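PDB 1MZB: ferric uptake regulation protein, which probably acts as an iron-responsive, dimeric DNA-binding regulator that controls genes of iron uptake and homeostasis. Local coordinates for residues A[7-12]-A[61-66]; A[111-116]-A[121-126]; A[21-26]-A[49-54]; A[25-28]-A[34-37]. All coordinates share one frame; numbering follows the deposited sequence.

Contact 1: A[7-12]-A[61-66]; sequences SELRKA and TQFEAA
Within the winged-helix DNA-binding domain expected of a ferric uptake regulator, the end of the N-terminal helix 4-11 packs against the last turns of helix 53-66, through Leu9 on Phe63 and Ala12 on Ala66. Both pairs are apolar, and no hydrogen bond joins the two segments. Leu9 reaches over with a single methyl: its CD2 lies 3.7 Å from CE1 of Phe63 and 4.0 Å from CZ, so the leucine branch rests against the far end of the ring, which it meets at a slant. Neither residue aims its CB squarely at the partner helix. In each, CG is turned anti to the carbonyl carbon (chi1 -71° in Leu9, -75° in Phe63), and this swings the side-chain ends into the gap between the helices. Both are buried, and helix 18-28 closes the same core, with Val21 and Arg20 on Leu9 and Leu24 on the phenylalanine. The backbone of Phe63 is hydrogen-bonded to Val69, which ties this end of the helix to strand 69-72, the first strand of the wing. On another face of helix 4-11, Glu8 forms a salt bridge to Lys110 of the second subunit. Where the two backbones come nearest, Ala12 has just left helical geometry, and its CA stands 5.6 Å from that of Ala66. Small side chains allow that approach; Leu14 and Leu68 from adjoining loops pack on Ala66 and Ala12 respectively. Here the methyl CB of Ala66 sits 3.9 Å from CB of Ala12 and equally far from its carbonyl O.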
loop_
_atom_site.group_PDB
_atom_site.type_symbol
_atom_site.label_atom_id
_atom_site.label_comp_id
_atom_site.label_asym_id
_atom_site.label_seq_id
_atom_site.Cartn_x
_atom_site.Cartn_y
_atom_site.Cartn_z
ATOM N N SER A 7 13.038 5.642 -16.783
ATOM C CA SER A 7 11.793 6.380 -16.919
ATOM C C SER A 7 11.474 7.105 -15.626
ATOM O O SER A 7 11.080 8.267 -15.642
ATOM C CB SER A 7 10.632 5.448 -17.289
ATOM O OG SER A 7 10.934 4.730 -18.476
ATOM N N GLU A 8 11.668 6.431 -14.494
ATOM C CA GLU A 8 11.377 7.067 -13.216
ATOM C C GLU A 8 12.208 8.315 -13.016
ATOM O O GLU A 8 11.699 9.345 -12.577
ATOM C CB GLU A 8 11.629 6.086 -12.078
ATOM C CG GLU A 8 10.664 4.930 -12.090
ATOM C CD GLU A 8 10.856 4.032 -10.892
ATOM O OE1 GLU A 8 11.944 3.439 -10.785
ATOM O OE2 GLU A 8 9.925 3.937 -10.065
ATOM N N LEU A 9 13.489 8.220 -13.346
ATOM C CA LEU A 9 14.400 9.347 -13.210
ATOM C C LEU A 9 14.040 10.497 -14.155
ATOM O O LEU A 9 14.065 11.661 -13.760
ATOM C CB LEU A 9 15.841 8.890 -13.463
ATOM C CG LEU A 9 16.486 8.006 -12.387
ATOM C CD1 LEU A 9 17.891 7.604 -12.830
ATOM C CD2 LEU A 9 16.567 8.779 -11.049
ATOM N N ARG A 10 13.695 10.179 -15.403
ATOM C CA ARG A 10 13.336 11.229 -16.361
ATOM C C ARG A 10 12.037 11.914 -15.971
ATOM O O ARG A 10 11.960 13.144 -15.966
ATOM C CB ARG A 10 13.254 10.645 -17.771
ATOM C CG ARG A 10 14.631 10.260 -18.276
ATOM C CD ARG A 10 14.614 9.439 -19.538
ATOM N NE ARG A 10 15.981 9.110 -19.926
ATOM C CZ ARG A 10 16.363 7.935 -20.417
ATOM N NH1 ARG A 10 15.475 6.961 -20.584
ATOM N NH2 ARG A 10 17.637 7.735 -20.735
ATOM N N LYS A 11 11.026 11.126 -15.621
ATOM C CA LYS A 11 9.746 11.678 -15.190
ATOM C C LYS A 11 9.950 12.638 -14.018
ATOM O O LYS A 11 9.150 13.562 -13.827
ATOM C CB LYS A 11 8.793 10.569 -14.750
ATOM C CG LYS A 11 7.883 10.001 -15.833
ATOM C CD LYS A 11 8.568 8.965 -16.733
ATOM C CE LYS A 11 9.427 9.606 -17.819
ATOM N NZ LYS A 11 10.205 8.592 -18.601
ATOM N N ALA A 12 11.018 12.421 -13.246
ATOM C CA ALA A 12 11.335 13.253 -12.085
ATOM C C ALA A 12 12.277 14.411 -12.414
ATOM O O ALA A 12 12.835 15.038 -11.514
ATOM C CB ALA A 12 11.942 12.389 -10.974
ATOM N N THR A 61 18.735 12.859 -1.249
ATOM C CA THR A 61 18.091 14.174 -1.064
ATOM C C THR A 61 17.533 14.677 -2.417
ATOM O O THR A 61 16.467 15.302 -2.476
ATOM C CB THR A 61 19.064 15.204 -0.455
ATOM O OG1 THR A 61 19.378 14.784 0.894
ATOM C CG2 THR A 61 18.407 16.589 -0.378
ATOM N N GLN A 62 18.230 14.332 -3.492
ATOM C CA GLN A 62 17.773 14.699 -4.854
ATOM C C GLN A 62 16.465 13.944 -5.105
ATOM O O GLN A 62 15.493 14.525 -5.614
ATOM C CB GLN A 62 18.838 14.318 -5.903
ATOM C CG GLN A 62 20.192 15.039 -5.757
ATOM C CD GLN A 62 21.193 14.778 -6.881
ATOM O OE1 GLN A 62 21.408 13.630 -7.305
ATOM N NE2 GLN A 62 21.828 15.858 -7.372
ATOM N N PHE A 63 16.434 12.655 -4.736
ATOM C CA PHE A 63 15.242 11.821 -4.919
ATOM C C PHE A 63 14.073 12.322 -4.094
ATOM O O PHE A 63 12.924 12.271 -4.514
ATOM C CB PHE A 63 15.517 10.362 -4.512
ATOM C CG PHE A 63 16.338 9.595 -5.497
ATOM C CD1 PHE A 63 16.816 10.199 -6.650
ATOM C CD2 PHE A 63 16.654 8.273 -5.254
ATOM C CE1 PHE A 63 17.594 9.485 -7.548
ATOM C CE2 PHE A 63 17.444 7.550 -6.156
ATOM C CZ PHE A 63 17.911 8.159 -7.294
ATOM N N GLU A 64 14.373 12.811 -2.896
ATOM C CA GLU A 64 13.334 13.294 -2.022
ATOM C C GLU A 64 12.662 14.553 -2.582
ATOM O O GLU A 64 11.436 14.672 -2.588
ATOM C CB GLU A 64 13.936 13.597 -0.655
ATOM C CG GLU A 64 12.929 14.069 0.343
ATOM C CD GLU A 64 13.404 15.334 1.003
ATOM O OE1 GLU A 64 14.243 15.240 1.936
ATOM O OE2 GLU A 64 12.967 16.429 0.547
ATOM N N ALA A 65 13.480 15.487 -3.012
ATOM C CA ALA A 65 12.985 16.754 -3.557
ATOM C C ALA A 65 12.141 16.516 -4.804
ATOM O O ALA A 65 11.137 17.210 -5.041
ATOM C CB ALA A 65 14.148 17.641 -3.884
ATOM N N ALA A 66 12.564 15.532 -5.584
ATOM C CA ALA A 66 11.900 15.151 -6.822
ATOM C C ALA A 66 10.615 14.385 -6.601
ATOM O O ALA A 66 9.792 14.272 -7.514
ATOM C CB ALA A 66 12.871 14.320 -7.680
#

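Contact 2: A[111-116]-A[121-126]. With ZN (zinc ion), chain B.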
loop_
_atom_site.group_PDB
_atom_site.type_symbol
_atom_site.label_atom_id
_atom_site.label_comp_id
_atom_site.label_asym_id
_atom_site.label_seq_id
_atom_site.Cartn_x
_atom_site.Cartn_y
_atom_site.Cartn_z
ATOM N N ARG A 111 -11.895 9.448 5.736
ATOM C CA ARG A 111 -12.298 10.520 6.658
ATOM C C ARG A 111 -11.445 11.784 6.419
ATOM O O ARG A 111 -11.959 12.907 6.501
ATOM C CB ARG A 111 -12.179 10.058 8.104
ATOM C CG ARG A 111 -12.568 11.132 9.112
ATOM C CD ARG A 111 -14.085 11.393 9.053
ATOM N NE ARG A 111 -14.500 12.361 10.061
ATOM C CZ ARG A 111 -15.726 12.844 10.167
ATOM N NH1 ARG A 111 -16.685 12.446 9.323
ATOM N NH2 ARG A 111 -15.991 13.728 11.120
ATOM N N GLN A 112 -10.141 11.608 6.171
ATOM C CA GLN A 112 -9.258 12.741 5.859
ATOM C C GLN A 112 -9.774 13.473 4.615
ATOM O O GLN A 112 -9.816 14.700 4.589
ATOM C CB GLN A 112 -7.827 12.270 5.586
ATOM C CG GLN A 112 -7.157 11.784 6.846
ATOM C CD GLN A 112 -5.805 11.140 6.620
ATOM O OE1 GLN A 112 -5.101 10.855 7.578
ATOM N NE2 GLN A 112 -5.442 10.891 5.360
ATOM N N LYS A 113 -10.142 12.717 3.582
ATOM C CA LYS A 113 -10.674 13.326 2.347
ATOM C C LYS A 113 -11.976 14.081 2.614
ATOM O O LYS A 113 -12.202 15.170 2.073
ATOM C CB LYS A 113 -10.956 12.249 1.291
ATOM C CG LYS A 113 -9.715 11.697 0.610
ATOM C CD LYS A 113 -10.086 10.547 -0.292
ATOM C CE LYS A 113 -8.866 9.810 -0.830
ATOM N NZ LYS A 113 -9.326 8.498 -1.416
ATOM N N GLU A 114 -12.831 13.499 3.442
ATOM C CA GLU A 114 -14.121 14.107 3.758
ATOM C C GLU A 114 -13.945 15.440 4.490
ATOM O O GLU A 114 -14.608 16.421 4.159
ATOM C CB GLU A 114 -14.972 13.130 4.588
ATOM C CG GLU A 114 -16.358 13.658 5.000
ATOM C CD GLU A 114 -17.217 12.612 5.732
ATOM O OE1 GLU A 114 -16.652 11.695 6.392
ATOM O OE2 GLU A 114 -18.465 12.721 5.660
ATOM N N ILE A 115 -13.042 15.449 5.468
ATOM C CA ILE A 115 -12.718 16.618 6.302
ATOM C C ILE A 115 -12.247 17.772 5.421
ATOM O O ILE A 115 -12.680 18.907 5.568
ATOM C CB ILE A 115 -11.544 16.309 7.268
ATOM C CG1 ILE A 115 -12.025 15.496 8.464
ATOM C CG2 ILE A 115 -10.894 17.610 7.763
ATOM C CD1 ILE A 115 -10.895 15.115 9.384
ATOM N N VAL A 116 -11.338 17.455 4.515
ATOM C CA VAL A 116 -10.758 18.442 3.623
ATOM C C VAL A 116 -11.744 18.924 2.554
ATOM O O VAL A 116 -11.874 20.122 2.315
ATOM C CB VAL A 116 -9.479 17.843 2.992
ATOM C CG1 VAL A 116 -8.905 18.758 1.954
ATOM C CG2 VAL A 116 -8.443 17.608 4.124
ATOM N N PHE A 121 -11.276 22.157 0.109
ATOM C CA PHE A 121 -9.910 21.847 -0.303
ATOM C C PHE A 121 -9.792 20.505 -0.994
ATOM O O PHE A 121 -10.723 19.708 -0.995
ATOM C CB PHE A 121 -8.973 21.797 0.911
ATOM C CG PHE A 121 -8.748 23.116 1.570
ATOM C CD1 PHE A 121 -8.015 24.111 0.933
ATOM C CD2 PHE A 121 -9.248 23.359 2.836
ATOM C CE1 PHE A 121 -7.787 25.325 1.559
ATOM C CE2 PHE A 121 -9.026 24.565 3.465
ATOM C CZ PHE A 121 -8.296 25.551 2.828
ATOM N N GLU A 122 -8.612 20.263 -1.540
ATOM C CA GLU A 122 -8.272 19.014 -2.192
ATOM C C GLU A 122 -7.077 18.514 -1.381
ATOM O O GLU A 122 -6.220 19.307 -1.016
ATOM C CB GLU A 122 -7.815 19.278 -3.614
ATOM C CG GLU A 122 -7.826 18.067 -4.499
ATOM C CD GLU A 122 -7.610 18.445 -5.959
ATOM O OE1 GLU A 122 -8.322 19.356 -6.451
ATOM O OE2 GLU A 122 -6.729 17.829 -6.609
ATOM N N LEU A 123 -7.018 17.218 -1.100
ATOM C CA LEU A 123 -5.900 16.701 -0.339
ATOM C C LEU A 123 -4.707 16.411 -1.255
ATOM O O LEU A 123 -4.769 15.569 -2.167
ATOM C CB LEU A 123 -6.350 15.452 0.439
ATOM C CG LEU A 123 -5.419 14.823 1.468
ATOM C CD1 LEU A 123 -4.995 15.827 2.550
ATOM C CD2 LEU A 123 -6.174 13.655 2.102
ATOM N N VAL A 124 -3.622 17.144 -1.038
ATOM C CA VAL A 124 -2.388 17.009 -1.817
ATOM C C VAL A 124 -1.451 15.907 -1.304
ATOM O O VAL A 124 -0.855 15.131 -2.077
ATOM C CB VAL A 124 -1.621 18.375 -1.786
ATOM C CG1 VAL A 124 -0.306 18.291 -2.518
ATOM C CG2 VAL A 124 -2.507 19.458 -2.365
ATOM N N ASP A 125 -1.325 15.819 0.012
ATOM C CA ASP A 125 -0.419 14.847 0.605
ATOM C C ASP A 125 -0.779 14.843 2.082
ATOM O O ASP A 125 -1.596 15.646 2.527
ATOM C CB ASP A 125 1.007 15.357 0.407
ATOM C CG ASP A 125 2.076 14.325 0.730
ATOM O OD1 ASP A 125 1.757 13.140 0.961
ATOM O OD2 ASP A 125 3.264 14.728 0.743
ATOM N N HIS A 126 -0.185 13.935 2.841
ATOM C CA HIS A 126 -0.433 13.897 4.264
ATOM C C HIS A 126 0.585 13.024 4.946
ATOM O O HIS A 126 1.261 12.171 4.315
ATOM C CB HIS A 126 -1.830 13.372 4.605
ATOM C CG HIS A 126 -2.040 11.926 4.268
ATOM N ND1 HIS A 126 -2.391 11.539 3.008
ATOM C CD2 HIS A 126 -1.948 10.833 5.064
ATOM C CE1 HIS A 126 -2.507 10.225 3.051
ATOM N NE2 HIS A 126 -2.251 9.748 4.271
HETATM ZN ZN ZN B . -2.519 7.799 5.167
HETATM O O HOH W 1 -3.463 8.844 6.980
#
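Apolar contacts between Val116, Phe121 and Leu123 hold the end of helix 106-117 to the returning segment 121-126. CG1 of Val116, placed anti to the backbone N (chi1 174°), presses on CB of Phe121 at 3.2 Å, a tight approach, while the aromatic ring itself leads away from the helix. The other methyl of Val116, CG2, faces CD1 of Leu123 at 4.2 Å. One turn back along the helix, CB of Gln112 lies 4.1 Å from CD2 of Leu123. A single backbone hydrogen bond crosses the contact: Phe121 N donates to Val116 O at 3.1 Å, with an N-H...O angle of 157°. The amide-ring contact is made by Gln112, whose extended chain brings NE2 over the middle of one face of the His126 ring, 3.5 Å from CD2. The amide plane is turned 70° from the ring, so the group stands steeply on it instead of stacking flat. Gln112 OE1 accepts a hydrogen bond of 2.7 Å from water 1, which is itself a zinc ligand. Metal coordination ends the series: His126 NE2 binds the zinc ion at 2.2 Å, and His88, Asp90 and Glu109 join it there. Gln112 thus acts from the second shell, touching one ligand through its amide nitrogen and a second through its oxygen. This surface helix and loop belong to the C-terminal domain, which forms the dimer in Fur proteins, and the arrangement is that of a mixed histidine-carboxylate zinc site with a water completing the metal's shell.

Contact 3: A[21-26]-A[49-54]; sequences VKILQM and EDVGLA
Lys22 and Glu49 meet at the outer side of the contact, Ile23 and Val51 at the inner. The lysine leaves helix 18-28 with CG anti to the carbonyl carbon; the straight run through chi2 and chi3 lays CD and CE beside the carboxylate of Glu49, and the turn at chi4 (-42°) brings NZ to it. Glu49 folds too, at chi2 (-68°), and the two chains cross at about a right angle. Their salt bridge runs from Lys22 NZ to Glu49 OE2 at 3.1 Å, the ammonium group coming from above the carboxylate plane, 42° out of it. The other oxygen lies against the aliphatic part of the lysine: Glu49 OE1 lies 3.0 Å from Lys22 CE and 3.2 Å from CD. The carboxylate therefore lies across the end of the lysine chain as well as pairing with its charge. Beneath this polar pair, CD1 of Ile23 approaches CG1 of Val51 at 4.3 Å, a looser apolar touch between two buried residues. Ile23 reaches it through its extended CG1-CD1 arm, whereas Val51 points its CB toward helix 18-28. Gly52 follows as the N-cap residue of helix 53-66. The contact joins the middle of helix 18-28 to the connection between helices 37-46 and 53-66: Ile23 also packs on Val59 and Leu60 of helix 53-66, Glu49 lies on Leu44 of helix 37-46, and helix 4-11 flanks helix 18-28 at Val21 and Leu24.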
loop_
_atom_site.group_PDB
_atom_site.type_symbol
_atom_site.label_atom_id
_atom_site.label_comp_id
_atom_site.label_asym_id
_atom_site.label_seq_id
_atom_site.Cartn_x
_atom_site.Cartn_y
_atom_site.Cartn_z
ATOM N N VAL A 21 21.121 5.485 -10.609
ATOM C CA VAL A 21 20.524 4.191 -10.881
ATOM C C VAL A 21 20.812 3.150 -9.803
ATOM O O VAL A 21 19.905 2.426 -9.357
ATOM C CB VAL A 21 20.992 3.652 -12.265
ATOM C CG1 VAL A 21 20.614 2.178 -12.401
ATOM C CG2 VAL A 21 20.354 4.475 -13.358
ATOM N N LYS A 22 22.060 3.072 -9.348
ATOM C CA LYS A 22 22.388 2.098 -8.329
ATOM C C LYS A 22 21.645 2.342 -6.998
ATOM O O LYS A 22 21.197 1.403 -6.346
ATOM C CB LYS A 22 23.900 2.052 -8.115
ATOM C CG LYS A 22 24.614 1.260 -9.225
ATOM C CD LYS A 22 26.126 1.217 -9.055
ATOM C CE LYS A 22 26.754 0.343 -10.168
ATOM N NZ LYS A 22 25.932 -0.895 -10.380
ATOM N N ILE A 23 21.509 3.602 -6.611
ATOM C CA ILE A 23 20.815 3.905 -5.353
ATOM C C ILE A 23 19.321 3.576 -5.445
ATOM O O ILE A 23 18.727 3.008 -4.518
ATOM C CB ILE A 23 21.082 5.375 -4.970
ATOM C CG1 ILE A 23 22.576 5.511 -4.638
ATOM C CG2 ILE A 23 20.160 5.792 -3.800
ATOM C CD1 ILE A 23 23.100 6.930 -4.495
ATOM N N LEU A 24 18.705 3.903 -6.573
ATOM C CA LEU A 24 17.310 3.572 -6.749
ATOM C C LEU A 24 17.111 2.038 -6.716
ATOM O O LEU A 24 16.111 1.545 -6.203
ATOM C CB LEU A 24 16.810 4.154 -8.074
ATOM C CG LEU A 24 15.295 4.147 -8.271
ATOM C CD1 LEU A 24 14.630 5.004 -7.207
ATOM C CD2 LEU A 24 14.967 4.682 -9.677
ATOM N N GLN A 25 18.070 1.278 -7.239
ATOM C CA GLN A 25 17.952 -0.180 -7.242
ATOM C C GLN A 25 18.100 -0.694 -5.824
ATOM O O GLN A 25 17.418 -1.643 -5.422
ATOM C CB GLN A 25 19.021 -0.812 -8.152
ATOM C CG GLN A 25 18.777 -0.569 -9.633
ATOM C CD GLN A 25 19.958 -1.002 -10.496
ATOM O OE1 GLN A 25 21.079 -1.137 -10.003
ATOM N NE2 GLN A 25 19.711 -1.194 -11.797
ATOM N N MET A 26 18.987 -0.059 -5.055
ATOM C CA MET A 26 19.161 -0.465 -3.674
ATOM C C MET A 26 17.861 -0.218 -2.912
ATOM O O MET A 26 17.438 -1.049 -2.101
ATOM C CB MET A 26 20.299 0.309 -3.017
ATOM C CG MET A 26 20.616 -0.214 -1.635
ATOM S SD MET A 26 20.881 -2.010 -1.720
ATOM C CE MET A 26 22.328 -2.074 -2.797
ATOM N N GLU A 49 30.200 -2.016 -4.320
ATOM C CA GLU A 49 30.064 -0.827 -5.158
ATOM C C GLU A 49 31.032 0.293 -4.774
ATOM O O GLU A 49 31.728 0.217 -3.753
ATOM C CB GLU A 49 28.620 -0.312 -5.134
ATOM C CG GLU A 49 27.588 -1.262 -5.770
ATOM C CD GLU A 49 27.743 -1.413 -7.291
ATOM O OE1 GLU A 49 28.467 -0.607 -7.914
ATOM O OE2 GLU A 49 27.117 -2.328 -7.868
ATOM N N ASP A 50 31.065 1.336 -5.600
ATOM C CA ASP A 50 31.962 2.464 -5.395
ATOM C C ASP A 50 31.260 3.825 -5.258
ATOM O O ASP A 50 31.566 4.774 -5.992
ATOM C CB ASP A 50 32.968 2.493 -6.558
ATOM C CG ASP A 50 33.974 3.612 -6.436
ATOM O OD1 ASP A 50 34.703 3.655 -5.416
ATOM O OD2 ASP A 50 34.034 4.453 -7.366
ATOM N N VAL A 51 30.314 3.925 -4.329
ATOM C CA VAL A 51 29.601 5.184 -4.134
ATOM C C VAL A 51 29.875 5.650 -2.702
ATOM O O VAL A 51 29.572 4.926 -1.756
ATOM C CB VAL A 51 28.076 4.998 -4.312
ATOM C CG1 VAL A 51 27.390 6.351 -4.314
ATOM C CG2 VAL A 51 27.788 4.230 -5.609
ATOM N N GLY A 52 30.456 6.836 -2.556
ATOM C CA GLY A 52 30.774 7.336 -1.226
ATOM C C GLY A 52 29.520 7.751 -0.479
ATOM O O GLY A 52 28.486 8.026 -1.093
ATOM N N LEU A 53 29.624 7.821 0.851
ATOM C CA LEU A 53 28.479 8.197 1.701
ATOM C C LEU A 53 27.858 9.549 1.359
ATOM O O LEU A 53 26.625 9.677 1.333
ATOM C CB LEU A 53 28.907 8.164 3.183
ATOM C CG LEU A 53 27.832 8.449 4.244
ATOM C CD1 LEU A 53 26.655 7.456 4.043
ATOM C CD2 LEU A 53 28.444 8.293 5.641
ATOM N N ALA A 54 28.695 10.571 1.161
ATOM C CA ALA A 54 28.212 11.905 0.817
ATOM C C ALA A 54 27.429 11.855 -0.475
ATOM O O ALA A 54 26.426 12.543 -0.637
ATOM C CB ALA A 54 29.387 12.898 0.688
#

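Contact 4: A[25-28]-A[34-37]; sequences QMLD and HMSA. With ZN (zinc ion), chain C.
Met35 carries this contact, setting its terminal methyl against Leu27 and the backbone of Met26 in the last turn of helix 18-28. The segment opens with His34, whose side chain serves a metal site instead of the helix: NE2 binds a zinc ion at 2.0 Å, and Glu82, His91 and Glu102 supply the other protein ligands. At Met35 the chain turns inward. CB points to the helix, the side chain runs extended through chi2 and then bends at chi3 (-56°), which delivers Met35 CE to 3.6 Å from Leu27 CD2 and 4.0 Å from Met26 O. The leucine and methionine chains meet at a slant, methyl to methyl, and both residues are buried. Next, Ser36 takes the N-cap position of helix 37-46, its OG hydrogen-bonded to Asp39 N, and Ala37 begins that helix. Thus one short segment links a metal ligand, a core residue and a helix start. Around it, Leu27 also packs on Leu60 and Phe63 of helix 53-66 and Leu83 of strand 80-83, Met26 and Met35 both lie on Val40 of helix 37-46, and the Met35 backbone is hydrogen-bonded to Phe81 of strand 80-83.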
loop_
_atom_site.group_PDB
_atom_site.type_symbol
_atom_site.label_atom_id
_atom_site.label_comp_id
_atom_site.label_asym_id
_atom_site.label_seq_id
_atom_site.Cartn_x
_atom_site.Cartn_y
_atom_site.Cartn_z
ATOM N N GLN A 25 18.070 1.278 -7.239
ATOM C CA GLN A 25 17.952 -0.180 -7.242
ATOM C C GLN A 25 18.100 -0.694 -5.824
ATOM O O GLN A 25 17.418 -1.643 -5.422
ATOM C CB GLN A 25 19.021 -0.812 -8.152
ATOM C CG GLN A 25 18.777 -0.569 -9.633
ATOM C CD GLN A 25 19.958 -1.002 -10.496
ATOM O OE1 GLN A 25 21.079 -1.137 -10.003
ATOM N NE2 GLN A 25 19.711 -1.194 -11.797
ATOM N N MET A 26 18.987 -0.059 -5.055
ATOM C CA MET A 26 19.161 -0.465 -3.674
ATOM C C MET A 26 17.861 -0.218 -2.912
ATOM O O MET A 26 17.438 -1.049 -2.101
ATOM C CB MET A 26 20.299 0.309 -3.017
ATOM C CG MET A 26 20.616 -0.214 -1.635
ATOM S SD MET A 26 20.881 -2.010 -1.720
ATOM C CE MET A 26 22.328 -2.074 -2.797
ATOM N N LEU A 27 17.228 0.925 -3.155
ATOM C CA LEU A 27 15.977 1.234 -2.476
ATOM C C LEU A 27 14.897 0.237 -2.847
ATOM O O LEU A 27 14.090 -0.167 -1.998
ATOM C CB LEU A 27 15.491 2.631 -2.860
ATOM C CG LEU A 27 16.281 3.772 -2.232
ATOM C CD1 LEU A 27 15.744 5.106 -2.748
ATOM C CD2 LEU A 27 16.172 3.673 -0.709
ATOM N N ASP A 28 14.874 -0.145 -4.118
ATOM C CA ASP A 28 13.859 -1.091 -4.591
ATOM C C ASP A 28 13.897 -2.426 -3.849
ATOM O O ASP A 28 12.849 -2.952 -3.471
ATOM C CB ASP A 28 14.012 -1.327 -6.092
ATOM C CG ASP A 28 13.569 -0.131 -6.913
ATOM O OD1 ASP A 28 12.850 0.736 -6.368
ATOM O OD2 ASP A 28 13.940 -0.053 -8.104
ATOM N N HIS A 34 12.698 0.819 5.780
ATOM C CA HIS A 34 13.034 2.204 6.115
ATOM C C HIS A 34 14.529 2.399 6.365
ATOM O O HIS A 34 15.013 2.388 7.498
ATOM C CB HIS A 34 12.244 2.642 7.345
ATOM C CG HIS A 34 10.778 2.362 7.228
ATOM N ND1 HIS A 34 10.227 1.208 7.732
ATOM C CD2 HIS A 34 9.823 3.075 6.577
ATOM C CE1 HIS A 34 8.956 1.233 7.375
ATOM N NE2 HIS A 34 8.656 2.347 6.675
ATOM N N MET A 35 15.244 2.635 5.284
ATOM C CA MET A 35 16.667 2.800 5.348
ATOM C C MET A 35 17.189 4.222 5.536
ATOM O O MET A 35 16.687 5.180 4.957
ATOM C CB MET A 35 17.293 2.228 4.085
ATOM C CG MET A 35 17.246 0.680 3.999
ATOM S SD MET A 35 18.123 0.097 2.549
ATOM C CE MET A 35 17.303 0.969 1.346
ATOM N N SER A 36 18.240 4.312 6.332
ATOM C CA SER A 36 18.949 5.565 6.520
ATOM C C SER A 36 19.967 5.678 5.376
ATOM O O SER A 36 20.201 4.705 4.606
ATOM C CB SER A 36 19.725 5.539 7.841
ATOM O OG SER A 36 20.841 4.677 7.715
ATOM N N ALA A 37 20.588 6.847 5.252
ATOM C CA ALA A 37 21.631 7.042 4.234
ATOM C C ALA A 37 22.778 6.053 4.458
ATOM O O ALA A 37 23.333 5.492 3.508
ATOM C CB ALA A 37 22.165 8.492 4.283
HETATM ZN ZN ZN C . 7.237 3.278 5.615
#

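Contacts 1, 3 and 4 share one helical domain, whereas contact 2 lies apart on the surface, its centre 25 to 36 Å from theirs. Contact 4 is the buried one, joined by methyl packing; contacts 1 and 3 are partly buried, the first wholly apolar, the second adding a salt bridge. Helix 18-28 supplies contacts 3 and 4, which share Gln25 and Met26, and helix 53-66 contributes to contacts 1 and 3. Phe63 of contact 1 packs on Ile23 and Leu27, making the three continuous. Contacts 2 and 4 each contain a zinc-binding histidine, but only in contact 2 does the facing segment touch that ring.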